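Local structure of D-alanyl transferase DltD (Enterococcus faecalis, 6O93) at residues 29-34 / 88-93; 77-82 / 111-116; 84-89 / 124-129; 144-149 / 166-171; 155-160 / 178-183. The protein probably transfers D-alanine in the D-alanylation of lipoteichoic acid, a step of cell wall biogenesis in this Gram-positive bacterium. One frame throughout, in Å; residues are numbered along the deposited sequence.

Contact 1: residues 29-34 / 88-93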
# COMPACT_ATOMS: atom_id res chain seq x y z
N VAL A 29 -10.48 14.34 -4.77
CA VAL A 29 -11.49 14.96 -3.91
C VAL A 29 -11.73 14.12 -2.66
O VAL A 29 -11.58 14.59 -1.53
CB VAL A 29 -12.80 15.18 -4.68
CG1 VAL A 29 -13.89 15.70 -3.75
CG2 VAL A 29 -12.58 16.15 -5.84
N ILE A 30 -12.11 12.85 -2.85
CA ILE A 30 -12.59 12.05 -1.72
C ILE A 30 -11.44 11.67 -0.80
O ILE A 30 -11.51 11.89 0.42
CB ILE A 30 -13.35 10.81 -2.23
CG1 ILE A 30 -14.67 11.24 -2.88
CG2 ILE A 30 -13.60 9.84 -1.09
CD1 ILE A 30 -15.39 10.14 -3.62
N LYS A 31 -10.37 11.10 -1.35
CA LYS A 31 -9.29 10.61 -0.49
C LYS A 31 -8.59 11.76 0.23
O LYS A 31 -8.23 11.64 1.40
CB LYS A 31 -8.29 9.78 -1.30
CG LYS A 31 -7.21 10.58 -2.00
CD LYS A 31 -6.39 9.69 -2.92
CE LYS A 31 -5.12 10.38 -3.40
NZ LYS A 31 -5.41 11.67 -4.08
N ASN A 32 -8.40 12.89 -0.46
CA ASN A 32 -7.72 14.02 0.17
C ASN A 32 -8.56 14.61 1.29
O ASN A 32 -8.03 14.96 2.35
CB ASN A 32 -7.41 15.10 -0.88
CG ASN A 32 -6.39 14.64 -1.90
OD1 ASN A 32 -5.93 13.50 -1.87
ND2 ASN A 32 -6.04 15.53 -2.82
N LYS A 33 -9.88 14.72 1.09
CA LYS A 33 -10.74 15.24 2.14
C LYS A 33 -10.73 14.33 3.36
O LYS A 33 -10.68 14.80 4.50
CB LYS A 33 -12.17 15.40 1.60
CG LYS A 33 -13.14 16.06 2.57
CD LYS A 33 -12.75 17.51 2.85
CE LYS A 33 -13.79 18.21 3.71
NZ LYS A 33 -13.41 19.62 4.00
N ALA A 34 -10.75 13.01 3.14
CA ALA A 34 -10.76 12.07 4.25
C ALA A 34 -9.49 12.20 5.09
O ALA A 34 -9.54 12.23 6.32
CB ALA A 34 -10.91 10.64 3.73
N HIS A 88 1.88 12.06 -2.86
CA HIS A 88 2.17 13.41 -3.31
C HIS A 88 0.89 14.18 -3.62
O HIS A 88 0.79 15.38 -3.32
CB HIS A 88 3.08 13.37 -4.55
CG HIS A 88 3.42 14.73 -5.08
ND1 HIS A 88 4.54 15.43 -4.66
CD2 HIS A 88 2.80 15.52 -5.99
CE1 HIS A 88 4.59 16.59 -5.29
NE2 HIS A 88 3.54 16.67 -6.10
N SER A 89 -0.10 13.51 -4.21
CA SER A 89 -1.33 14.19 -4.60
C SER A 89 -2.15 14.64 -3.41
O SER A 89 -3.04 15.48 -3.56
CB SER A 89 -2.17 13.28 -5.50
OG SER A 89 -2.68 12.17 -4.77
N MET A 90 -1.89 14.08 -2.22
CA MET A 90 -2.62 14.53 -1.03
C MET A 90 -2.17 15.91 -0.59
O MET A 90 -2.94 16.63 0.06
CB MET A 90 -2.44 13.52 0.10
CG MET A 90 -3.13 12.20 -0.15
SD MET A 90 -2.87 11.01 1.18
CE MET A 90 -3.93 9.68 0.63
N GLY A 91 -0.94 16.30 -0.91
CA GLY A 91 -0.47 17.62 -0.55
C GLY A 91 -0.51 17.84 0.95
O GLY A 91 -0.16 16.96 1.74
N ASP A 92 -0.97 19.03 1.34
CA ASP A 92 -1.04 19.37 2.76
C ASP A 92 -2.09 18.58 3.51
O ASP A 92 -2.13 18.65 4.74
CB ASP A 92 -1.30 20.87 2.92
CG ASP A 92 -0.15 21.72 2.43
OD1 ASP A 92 1.01 21.29 2.57
OD2 ASP A 92 -0.40 22.83 1.91
N ALA A 93 -2.94 17.82 2.81
CA ALA A 93 -3.95 17.01 3.49
C ALA A 93 -3.30 16.00 4.43
O ALA A 93 -3.82 15.73 5.52
CB ALA A 93 -4.84 16.30 2.47
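Lys31 and Asn32 of helix 29-36 bring their polar ends up to Ser89 and Met90 in the last turn of helix 80-90, joining two helices that both lean on the edge strand 69-73 of an SGNH-type alpha/beta fold. The lysine leaves its helix with CG lodged between the backbone N and the carbonyl carbon (chi1 86°), runs extended, and bends only at the last torsion, which swings Lys31 NZ onto Ser89 OG at 2.9 Å. Lys31 NZ gives a second bond, also 2.9 Å and tilted 31° from the carbonyl plane, to Asn32 OD1, and a third to Gly27 O, so three oxygens grip this buried charge. Ser89 OG in turn is tied back to Val86 O of its own helix. Asn32 uses its amide twice: with OD1 occupied by the lysine, ND2 makes a weak, bent bond of 3.1 Å to Ser89 O. The Asn32 and Met90 side chains cross at a slant, Asn32 OD1 lying 3.5 Å from Met90 CG, while the Met90 side chain also packs on Leu73. Past the helix end, where Gly91 has positive phi, the methyl CB of Ala93 points back at helix 29-36 and rests 3.5 Å from Asn32 O.

Contact 2: residues 77-82 / 111-116; sequences GTQSLT and KGVPND. With PO4 (phosphate ion), chain E; PO4 (phosphate ion), chain F.
Beside the probable active site of this SGNH-type fold, Gln79 and Val113 pack where two loops run into helices: Gln79 is the N-cap residue of helix 80-90, and Pro114 that of helix 115-121. The two side chains run past each other in opposite directions. Gln79 lies along the valine, its CG 3.9 Å from Val113 CG2 and its amide carbon CD 3.8 Å from Val113 CB. Val113 holds CG2 opposite its backbone N, which directs that methyl at the glutamine chain and, more distantly, at Gly77 O (4.3 Å). Trp107 also touches Gln79, and Phe151 covers Val113.

Each segment also meets a phosphate, both probably from the crystallisation liquor. At the outer end Asn115 ND2 makes a weak bond of 3.3 Å to O1 of the chain E phosphate. The inner ion, the chain F phosphate, is held by Gly77 N, which donates an almost straight bond (165°) of 3.0 Å to its O1, and by Ser47 OG. Ser47, His349 and Asp346 are arranged as a probable Ser-His-Asp triad. A backbone N-H of a glycine meeting an anion that also contacts this serine is consistent with an oxyanion hole, as in SGNH hydrolases.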
# COMPACT_ATOMS: atom_id res chain seq x y z
N GLY A 77 -1.77 -4.95 -7.53
CA GLY A 77 -1.04 -4.23 -8.55
C GLY A 77 -0.60 -2.83 -8.19
O GLY A 77 0.05 -2.17 -9.03
N THR A 78 -0.92 -2.33 -7.00
CA THR A 78 -0.52 -0.99 -6.57
C THR A 78 0.73 -1.12 -5.69
O THR A 78 0.64 -1.52 -4.53
CB THR A 78 -1.65 -0.28 -5.83
OG1 THR A 78 -2.04 -1.04 -4.68
CG2 THR A 78 -2.86 -0.10 -6.74
N GLN A 79 1.89 -0.78 -6.26
CA GLN A 79 3.15 -0.86 -5.55
C GLN A 79 3.66 0.56 -5.23
O GLN A 79 2.89 1.53 -5.29
CB GLN A 79 4.14 -1.69 -6.37
CG GLN A 79 3.64 -3.09 -6.68
CD GLN A 79 4.72 -4.03 -7.20
OE1 GLN A 79 5.89 -3.67 -7.27
NE2 GLN A 79 4.32 -5.24 -7.55
N SER A 80 4.95 0.67 -4.90
CA SER A 80 5.45 1.89 -4.28
C SER A 80 5.36 3.09 -5.23
O SER A 80 5.05 4.20 -4.79
CB SER A 80 6.89 1.69 -3.82
OG SER A 80 6.95 0.81 -2.72
N LEU A 81 5.63 2.88 -6.51
CA LEU A 81 5.63 4.00 -7.45
C LEU A 81 4.24 4.60 -7.56
O LEU A 81 4.07 5.83 -7.50
CB LEU A 81 6.13 3.53 -8.82
CG LEU A 81 6.41 4.64 -9.84
CD1 LEU A 81 7.49 5.59 -9.33
CD2 LEU A 81 6.82 4.04 -11.17
N THR A 82 3.21 3.76 -7.71
CA THR A 82 1.84 4.24 -7.69
C THR A 82 1.54 4.98 -6.40
O THR A 82 0.95 6.07 -6.41
CB THR A 82 0.87 3.06 -7.87
OG1 THR A 82 1.03 2.49 -9.17
CG2 THR A 82 -0.57 3.52 -7.68
N LYS A 111 12.35 -7.42 -11.97
CA LYS A 111 12.05 -6.36 -12.92
C LYS A 111 11.14 -5.28 -12.34
O LYS A 111 10.78 -4.35 -13.06
CB LYS A 111 11.42 -6.95 -14.18
CG LYS A 111 12.38 -7.83 -14.98
CD LYS A 111 11.67 -8.59 -16.09
CE LYS A 111 10.89 -9.78 -15.55
NZ LYS A 111 10.07 -10.44 -16.61
N GLY A 112 10.77 -5.39 -11.07
CA GLY A 112 9.94 -4.37 -10.45
C GLY A 112 8.48 -4.52 -10.81
O GLY A 112 8.02 -5.57 -11.28
N VAL A 113 7.73 -3.44 -10.59
CA VAL A 113 6.29 -3.48 -10.83
C VAL A 113 6.02 -3.75 -12.31
O VAL A 113 6.62 -3.08 -13.17
CB VAL A 113 5.63 -2.17 -10.37
CG1 VAL A 113 6.16 -0.98 -11.17
CG2 VAL A 113 4.11 -2.27 -10.50
N PRO A 114 5.17 -4.71 -12.66
CA PRO A 114 4.90 -4.97 -14.08
C PRO A 114 4.28 -3.76 -14.78
O PRO A 114 3.62 -2.93 -14.15
CB PRO A 114 3.93 -6.16 -14.05
CG PRO A 114 4.17 -6.81 -12.73
CD PRO A 114 4.52 -5.70 -11.79
N ASN A 115 4.48 -3.69 -16.10
CA ASN A 115 3.92 -2.59 -16.88
C ASN A 115 2.42 -2.48 -16.68
O ASN A 115 1.89 -1.39 -16.44
CB ASN A 115 4.24 -2.78 -18.37
CG ASN A 115 5.70 -2.53 -18.69
OD1 ASN A 115 6.42 -1.88 -17.93
ND2 ASN A 115 6.15 -3.04 -19.83
N ASP A 116 1.70 -3.61 -16.79
CA ASP A 116 0.25 -3.58 -16.73
C ASP A 116 -0.26 -3.25 -15.33
O ASP A 116 -1.37 -2.72 -15.18
CB ASP A 116 -0.33 -4.91 -17.19
CG ASP A 116 0.03 -5.23 -18.63
OD1 ASP A 116 0.37 -4.29 -19.38
OD2 ASP A 116 -0.05 -6.42 -19.01
P PO4 E . 3.02 -5.67 -21.53
O1 PO4 E . 3.50 -4.25 -21.41
O2 PO4 E . 3.50 -6.47 -20.34
O3 PO4 E . 3.55 -6.28 -22.80
O4 PO4 E . 1.51 -5.69 -21.55
P PO4 F . -0.16 -7.53 -4.92
O1 PO4 F . 0.20 -6.23 -5.60
O2 PO4 F . 1.07 -8.09 -4.24
O3 PO4 F . -0.67 -8.52 -5.94
O4 PO4 F . -1.24 -7.28 -3.89

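Contact 3: residues 84-89 / 124-129; sequences AMVIHS and QLQTYQ
Met85 and Gln126 form the tight part of the crossing between helix 80-90 and helix 124-132, whose short segments meet at 64° with their axes 9.4 Å apart. Their side chains slide past each other head to tail: Met85 CG presses on Gln126 CB at 3.6 Å, and the bend at chi2 (63°) puts Met85 SD 3.6 Å from Gln126 O. Gln126 itself is extended, CG beside its backbone N (chi1 -60°), and lies across the surface of helix 80-90. Gln126 CG touches Ser89 CB at 3.5 Å, and Gln126 CD sits 3.4 Å from Ser89 OG. The amide is fixed by bonds from NE2 to the carbonyls of Leu25 and Gly27, which hold it buried between the helices and the chain leading to helix 29-36.

One turn on, the fit is looser. Gln129 is partly exposed and brings only OE1 near, 3.7 Å from Ser89 CB, while the same oxygen accepts from Asn28 ND2. His88, likewise partly exposed, pairs edge-to-face with Trp130 and bonds ND1 to Gln282 OE1. Helix 80-90 is the connecting helix of a beta-alpha-beta crossover, running from strand 69-73 past strand 40-44 to strand 98-102. Helix 124-132 packs across this crossover helix, outside the alpha/beta/alpha sandwich expected of the SGNH hydrolase clan.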
# COMPACT_ATOMS: atom_id res chain seq x y z
N ALA A 84 3.57 6.43 -4.27
CA ALA A 84 4.30 7.68 -4.13
C ALA A 84 3.53 8.84 -4.74
O ALA A 84 3.51 9.95 -4.20
CB ALA A 84 5.68 7.55 -4.77
N MET A 85 2.86 8.60 -5.87
CA MET A 85 2.06 9.64 -6.50
C MET A 85 0.75 9.87 -5.76
O MET A 85 0.26 11.00 -5.70
CB MET A 85 1.79 9.29 -7.96
CG MET A 85 1.18 10.43 -8.77
SD MET A 85 2.25 11.88 -8.89
CE MET A 85 3.64 11.21 -9.81
N VAL A 86 0.17 8.80 -5.19
CA VAL A 86 -1.00 8.95 -4.33
C VAL A 86 -0.67 9.86 -3.15
O VAL A 86 -1.43 10.77 -2.80
CB VAL A 86 -1.50 7.58 -3.86
CG1 VAL A 86 -2.58 7.72 -2.79
CG2 VAL A 86 -2.02 6.77 -5.04
N ILE A 87 0.48 9.61 -2.51
CA ILE A 87 0.89 10.42 -1.36
C ILE A 87 1.12 11.86 -1.78
O ILE A 87 0.63 12.80 -1.14
CB ILE A 87 2.14 9.81 -0.71
CG1 ILE A 87 1.82 8.44 -0.11
CG2 ILE A 87 2.69 10.75 0.36
CD1 ILE A 87 3.05 7.60 0.19
N HIS A 88 1.88 12.06 -2.86
CA HIS A 88 2.17 13.41 -3.31
C HIS A 88 0.89 14.18 -3.62
O HIS A 88 0.79 15.38 -3.32
CB HIS A 88 3.08 13.37 -4.55
CG HIS A 88 3.42 14.73 -5.08
ND1 HIS A 88 4.54 15.43 -4.66
CD2 HIS A 88 2.80 15.52 -5.99
CE1 HIS A 88 4.59 16.59 -5.29
NE2 HIS A 88 3.54 16.67 -6.10
N SER A 89 -0.10 13.51 -4.21
CA SER A 89 -1.33 14.19 -4.60
C SER A 89 -2.15 14.64 -3.41
O SER A 89 -3.04 15.48 -3.56
CB SER A 89 -2.17 13.28 -5.50
OG SER A 89 -2.68 12.17 -4.77
N GLN A 124 -3.60 9.98 -14.39
CA GLN A 124 -3.20 11.16 -15.15
C GLN A 124 -3.46 12.43 -14.37
O GLN A 124 -2.67 13.38 -14.43
CB GLN A 124 -3.93 11.19 -16.49
CG GLN A 124 -3.40 12.24 -17.45
CD GLN A 124 -4.09 12.20 -18.80
OE1 GLN A 124 -5.26 12.59 -18.93
NE2 GLN A 124 -3.39 11.73 -19.82
N LEU A 125 -4.56 12.47 -13.61
CA LEU A 125 -4.85 13.60 -12.73
C LEU A 125 -3.66 13.90 -11.82
O LEU A 125 -3.12 15.01 -11.83
CB LEU A 125 -6.10 13.30 -11.90
CG LEU A 125 -6.43 14.29 -10.78
CD1 LEU A 125 -6.74 15.67 -11.34
CD2 LEU A 125 -7.59 13.77 -9.93
N GLN A 126 -3.25 12.91 -11.03
CA GLN A 126 -2.20 13.14 -10.04
C GLN A 126 -0.86 13.42 -10.71
O GLN A 126 -0.09 14.26 -10.23
CB GLN A 126 -2.10 11.93 -9.11
CG GLN A 126 -3.39 11.65 -8.34
CD GLN A 126 -3.36 10.32 -7.60
OE1 GLN A 126 -2.38 9.58 -7.65
NE2 GLN A 126 -4.46 10.01 -6.92
N THR A 127 -0.57 12.75 -11.82
CA THR A 127 0.69 12.98 -12.52
C THR A 127 0.73 14.38 -13.13
O THR A 127 1.73 15.09 -13.00
CB THR A 127 0.89 11.91 -13.60
OG1 THR A 127 0.84 10.61 -13.00
CG2 THR A 127 2.22 12.09 -14.31
N TYR A 128 -0.35 14.79 -13.80
CA TYR A 128 -0.40 16.13 -14.36
C TYR A 128 -0.38 17.20 -13.27
O TYR A 128 0.28 18.24 -13.42
CB TYR A 128 -1.65 16.29 -15.23
CG TYR A 128 -1.53 15.76 -16.64
CD1 TYR A 128 -0.53 14.86 -16.99
CD2 TYR A 128 -2.41 16.17 -17.63
CE1 TYR A 128 -0.42 14.38 -18.29
CE2 TYR A 128 -2.31 15.70 -18.92
CZ TYR A 128 -1.32 14.81 -19.25
OH TYR A 128 -1.23 14.35 -20.54
N GLN A 129 -1.11 16.97 -12.17
CA GLN A 129 -1.09 17.91 -11.06
C GLN A 129 0.32 18.08 -10.52
O GLN A 129 0.75 19.21 -10.23
CB GLN A 129 -2.03 17.42 -9.95
CG GLN A 129 -2.10 18.35 -8.75
CD GLN A 129 -2.76 17.68 -7.56
OE1 GLN A 129 -2.54 16.50 -7.29
NE2 GLN A 129 -3.58 18.44 -6.84

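Contact 4: residues 144-149 / 166-171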
# COMPACT_ATOMS: atom_id res chain seq x y z
N LEU A 144 11.33 10.02 -10.18
CA LEU A 144 9.99 9.74 -10.68
C LEU A 144 9.93 9.89 -12.19
O LEU A 144 9.38 9.03 -12.89
CB LEU A 144 8.97 10.68 -10.02
CG LEU A 144 8.57 10.37 -8.58
CD1 LEU A 144 7.70 11.49 -8.04
CD2 LEU A 144 7.83 9.04 -8.51
N ALA A 145 10.51 10.97 -12.72
CA ALA A 145 10.52 11.18 -14.17
C ALA A 145 11.20 10.02 -14.88
O ALA A 145 10.69 9.50 -15.88
CB ALA A 145 11.22 12.49 -14.50
N GLN A 146 12.37 9.60 -14.39
CA GLN A 146 13.10 8.50 -15.02
C GLN A 146 12.26 7.23 -15.06
O GLN A 146 12.17 6.56 -16.09
CB GLN A 146 14.42 8.26 -14.29
CG GLN A 146 15.26 7.11 -14.83
CD GLN A 146 14.93 5.77 -14.17
OE1 GLN A 146 14.53 4.82 -14.84
NE2 GLN A 146 15.13 5.70 -12.86
N ARG A 147 11.63 6.88 -13.93
CA ARG A 147 10.86 5.64 -13.87
C ARG A 147 9.63 5.71 -14.77
O ARG A 147 9.31 4.75 -15.47
CB ARG A 147 10.45 5.34 -12.43
CG ARG A 147 11.61 5.02 -11.50
CD ARG A 147 12.17 3.63 -11.74
NE ARG A 147 11.21 2.58 -11.38
CZ ARG A 147 10.82 1.59 -12.18
NH1 ARG A 147 11.30 1.46 -13.41
NH2 ARG A 147 9.94 0.71 -11.73
N LEU A 148 8.92 6.85 -14.76
CA LEU A 148 7.68 6.95 -15.51
C LEU A 148 7.91 6.75 -17.01
O LEU A 148 7.07 6.16 -17.70
CB LEU A 148 7.01 8.29 -15.25
CG LEU A 148 6.42 8.51 -13.85
CD1 LEU A 148 5.77 9.88 -13.78
CD2 LEU A 148 5.43 7.42 -13.49
N THR A 149 9.04 7.24 -17.53
CA THR A 149 9.33 7.07 -18.95
C THR A 149 9.54 5.61 -19.34
O THR A 149 9.62 5.32 -20.53
CB THR A 149 10.58 7.86 -19.35
OG1 THR A 149 11.72 7.38 -18.63
CG2 THR A 149 10.38 9.35 -19.08
N ASN A 166 12.99 16.78 -19.75
CA ASN A 166 13.59 17.98 -19.19
C ASN A 166 13.87 17.82 -17.70
O ASN A 166 14.91 18.27 -17.20
CB ASN A 166 12.69 19.19 -19.44
CG ASN A 166 12.51 19.48 -20.92
OD1 ASN A 166 13.32 19.06 -21.75
ND2 ASN A 166 11.45 20.20 -21.25
N LEU A 167 12.95 17.19 -16.97
CA LEU A 167 13.17 16.95 -15.54
C LEU A 167 14.45 16.17 -15.32
O LEU A 167 15.27 16.53 -14.46
CB LEU A 167 11.98 16.21 -14.94
CG LEU A 167 10.95 17.06 -14.20
CD1 LEU A 167 10.21 17.99 -15.16
CD2 LEU A 167 9.97 16.16 -13.46
N GLN A 168 14.65 15.09 -16.08
CA GLN A 168 15.87 14.30 -15.94
C GLN A 168 17.10 15.13 -16.25
O GLN A 168 18.18 14.89 -15.69
CB GLN A 168 15.81 13.07 -16.84
CG GLN A 168 14.72 12.08 -16.44
CD GLN A 168 14.59 10.94 -17.43
OE1 GLN A 168 15.35 9.97 -17.38
NE2 GLN A 168 13.63 11.05 -18.34
N ALA A 169 16.98 16.11 -17.14
CA ALA A 169 18.09 16.99 -17.47
C ALA A 169 18.27 18.11 -16.46
O ALA A 169 19.15 18.95 -16.65
CB ALA A 169 17.89 17.58 -18.87
N GLY A 170 17.48 18.13 -15.39
CA GLY A 170 17.60 19.15 -14.37
C GLY A 170 16.83 20.42 -14.64
O GLY A 170 17.16 21.46 -14.05
N GLN A 171 15.81 20.38 -15.49
CA GLN A 171 15.04 21.55 -15.87
C GLN A 171 13.59 21.38 -15.45
O GLN A 171 13.04 20.27 -15.51
CB GLN A 171 15.12 21.80 -17.38
CG GLN A 171 16.52 22.08 -17.89
CD GLN A 171 17.09 23.37 -17.33
OE1 GLN A 171 16.36 24.33 -17.08
NE2 GLN A 171 18.41 23.40 -17.13
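Ala145 and Leu167 make the apolar heart of this contact, their CB atoms 3.8 Å apart, with Leu167 CD2 closing on the same alanine methyl. Next to them Gln168 reaches across to helix 139-148 as an extended arm. Its CG rests 4.0 Å from Ala145 CB, and its amide lies over the neighbouring residue, Gln168 OE1 being 3.6 Å from Gln146 CA. Gln168 NE2 comes 3.7 Å from Thr149 CG2. All of these are van der Waals contacts; the amides of Gln146 and Gln168 cross at a slant with their planes 56° apart and do not pair.

The second shell holds both amides in other bonds. Gln168 NE2 is bonded to Leu164 O, one turn back in its own helix. Gln146 bends at chi2 (-90°), which takes its amide away from Gln168, and its OE1 accepts from Lys150 NZ. Thr149 bonds OG1 to Gln146 O at 2.7 Å, and this fixes the rotation that presents CG2 to the glutamine. Beyond Gln168 the helix ends in a Schellman motif at Gly170, where Gln171 N returns to Asn166 O.

Further out, Leu164 packs against Ala145 and Thr149, and Gln142 NE2 binds Leu167 O. Arg147, on the far side of its helix, forms a salt bridge with Asp275 of helix 272-285. Trp130 of helix 124-132 touches Leu144, Leu148 and Leu167, so helices 139-148 and 158-168 both pack on it, while Leu144 also meets Leu81 of helix 80-90.

Contact 5: residues 155-160 / 178-183; sequences QKDKVL and RDYFIM
Val159 is the bump of this contact, and the rings of Tyr180 and Phe181 shape the hollow that takes it. Its CB stands over one face of Tyr180, 4.2 Å from the ring centroid and 22° off the normal, a CH-pi contact displaced toward the rim. The CG1 methyl of Val159, anti to the backbone N (chi1 174°), pushes further in and comes within 3.4 Å of Tyr180 CD2. Phe181 forms the floor: its CE1 lies at the edge of the tyrosine ring, in the plane of that ring, and its CZ meets Val159 CG1. Phe181 CZ also lies 4.3 Å from Leu160 CD1. Both methyls approach the phenylalanine obliquely. The two segments belong to two successive helices, 158-168 and 175-195, joined by a short loop at the periphery of the alpha/beta fold, the contact centre about 27 Å from the centre of the chain. Leu131 of helix 124-132 packs against both Leu160 and Phe181, and Tyr128 from the same helix meets the Phe181 ring with the planes at about 55°. At the start of helix 158-168, Asp157 is the N-cap, Leu160 N giving Asp157 OD1 a straight bond (164°) of 3.1 Å that arrives from above the carboxylate plane. The other oxygen, OD2, is bonded to Tyr128 OH.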
# COMPACT_ATOMS: atom_id res chain seq x y z
N GLN A 155 4.57 6.39 -22.11
CA GLN A 155 5.31 6.62 -23.35
C GLN A 155 4.40 7.08 -24.48
O GLN A 155 4.87 7.74 -25.41
CB GLN A 155 6.04 5.34 -23.76
CG GLN A 155 7.18 4.96 -22.82
CD GLN A 155 7.71 3.56 -23.08
OE1 GLN A 155 7.18 2.84 -23.93
NE2 GLN A 155 8.75 3.18 -22.36
N LYS A 156 3.11 6.75 -24.42
CA LYS A 156 2.19 7.19 -25.46
C LYS A 156 1.75 8.64 -25.26
O LYS A 156 1.02 9.17 -26.11
CB LYS A 156 0.96 6.28 -25.49
CG LYS A 156 0.12 6.32 -24.22
CD LYS A 156 -1.00 5.30 -24.26
CE LYS A 156 -1.95 5.49 -23.09
NZ LYS A 156 -3.02 4.46 -23.08
N ASP A 157 2.17 9.28 -24.18
CA ASP A 157 1.85 10.68 -23.89
C ASP A 157 3.08 11.50 -24.24
O ASP A 157 4.03 11.60 -23.46
CB ASP A 157 1.45 10.84 -22.42
CG ASP A 157 0.94 12.22 -22.09
OD1 ASP A 157 1.30 13.19 -22.80
OD2 ASP A 157 0.18 12.35 -21.11
N LYS A 158 3.07 12.10 -25.44
CA LYS A 158 4.28 12.73 -25.97
C LYS A 158 4.66 13.98 -25.19
O LYS A 158 5.83 14.17 -24.86
CB LYS A 158 4.08 13.06 -27.45
CG LYS A 158 3.77 11.85 -28.32
CD LYS A 158 4.88 10.80 -28.26
CE LYS A 158 4.61 9.64 -29.21
NZ LYS A 158 5.75 8.67 -29.24
N VAL A 159 3.69 14.84 -24.89
CA VAL A 159 3.99 16.04 -24.12
C VAL A 159 4.54 15.66 -22.75
O VAL A 159 5.51 16.25 -22.26
CB VAL A 159 2.75 16.94 -24.00
CG1 VAL A 159 3.02 18.12 -23.07
CG2 VAL A 159 2.32 17.44 -25.37
N LEU A 160 3.93 14.65 -22.12
CA LEU A 160 4.44 14.16 -20.84
C LEU A 160 5.87 13.66 -20.99
O LEU A 160 6.75 14.02 -20.21
CB LEU A 160 3.53 13.06 -20.31
CG LEU A 160 3.91 12.43 -18.97
CD1 LEU A 160 4.09 13.50 -17.91
CD2 LEU A 160 2.85 11.43 -18.54
N ARG A 178 3.69 23.18 -18.82
CA ARG A 178 2.83 23.43 -17.67
C ARG A 178 1.44 23.88 -18.11
O ARG A 178 0.43 23.40 -17.58
CB ARG A 178 3.46 24.48 -16.76
CG ARG A 178 2.62 24.84 -15.55
CD ARG A 178 3.34 25.78 -14.61
NE ARG A 178 2.53 26.12 -13.44
CZ ARG A 178 1.66 27.12 -13.38
NH1 ARG A 178 0.97 27.33 -12.27
NH2 ARG A 178 1.46 27.91 -14.43
N ASP A 179 1.37 24.79 -19.08
CA ASP A 179 0.08 25.23 -19.59
C ASP A 179 -0.74 24.05 -20.11
O ASP A 179 -1.96 23.99 -19.90
CB ASP A 179 0.27 26.27 -20.70
CG ASP A 179 0.87 27.57 -20.20
OD1 ASP A 179 0.94 27.78 -18.97
OD2 ASP A 179 1.29 28.38 -21.04
N TYR A 180 -0.08 23.11 -20.80
CA TYR A 180 -0.79 21.95 -21.32
C TYR A 180 -1.41 21.13 -20.20
O TYR A 180 -2.59 20.75 -20.27
CB TYR A 180 0.17 21.09 -22.15
CG TYR A 180 -0.41 19.75 -22.54
CD1 TYR A 180 -1.24 19.64 -23.65
CD2 TYR A 180 -0.14 18.61 -21.81
CE1 TYR A 180 -1.78 18.42 -24.01
CE2 TYR A 180 -0.67 17.38 -22.16
CZ TYR A 180 -1.49 17.29 -23.27
OH TYR A 180 -2.02 16.08 -23.63
N PHE A 181 -0.64 20.84 -19.15
CA PHE A 181 -1.18 20.09 -18.03
C PHE A 181 -2.34 20.83 -17.38
O PHE A 181 -3.34 20.21 -17.00
CB PHE A 181 -0.07 19.81 -17.01
CG PHE A 181 1.09 19.03 -17.57
CD1 PHE A 181 0.87 17.87 -18.30
CD2 PHE A 181 2.38 19.48 -17.39
CE1 PHE A 181 1.93 17.16 -18.82
CE2 PHE A 181 3.45 18.77 -17.92
CZ PHE A 181 3.22 17.61 -18.63
N ILE A 182 -2.23 22.15 -17.26
CA ILE A 182 -3.29 22.94 -16.65
C ILE A 182 -4.57 22.85 -17.47
O ILE A 182 -5.67 22.73 -16.93
CB ILE A 182 -2.83 24.40 -16.45
CG1 ILE A 182 -1.74 24.45 -15.38
CG2 ILE A 182 -4.00 25.30 -16.08
CD1 ILE A 182 -1.05 25.80 -15.26
N MET A 183 -4.44 22.91 -18.80
CA MET A 183 -5.60 22.75 -19.67
C MET A 183 -6.30 21.42 -19.43
O MET A 183 -7.52 21.36 -19.31
CB MET A 183 -5.19 22.86 -21.14
CG MET A 183 -4.80 24.25 -21.58
SD MET A 183 -4.48 24.28 -23.35
CE MET A 183 -3.79 25.92 -23.53

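From the N terminus, contact 1 closes the first loop, from helix 29-36 through strands 40-44 and 69-73 to the end of helix 80-90. Contact 2 opens within that loop and closes beyond it, so the two cross. Contact 3 starts on the same helix, shares His88 and Ser89 with contact 1, and crosses contact 2 in closing at helix 124-132. Contacts 4 and 5 follow in series and cross each other, both using helix 158-168; Gln155 NE2 also lies 2.9 Å from Thr149 O, probably a hydrogen bond. Helix 80-90 thus joins the sheet and probable active site to the outer helices, and helix 124-132 links contact 3 to contacts 4 and 5.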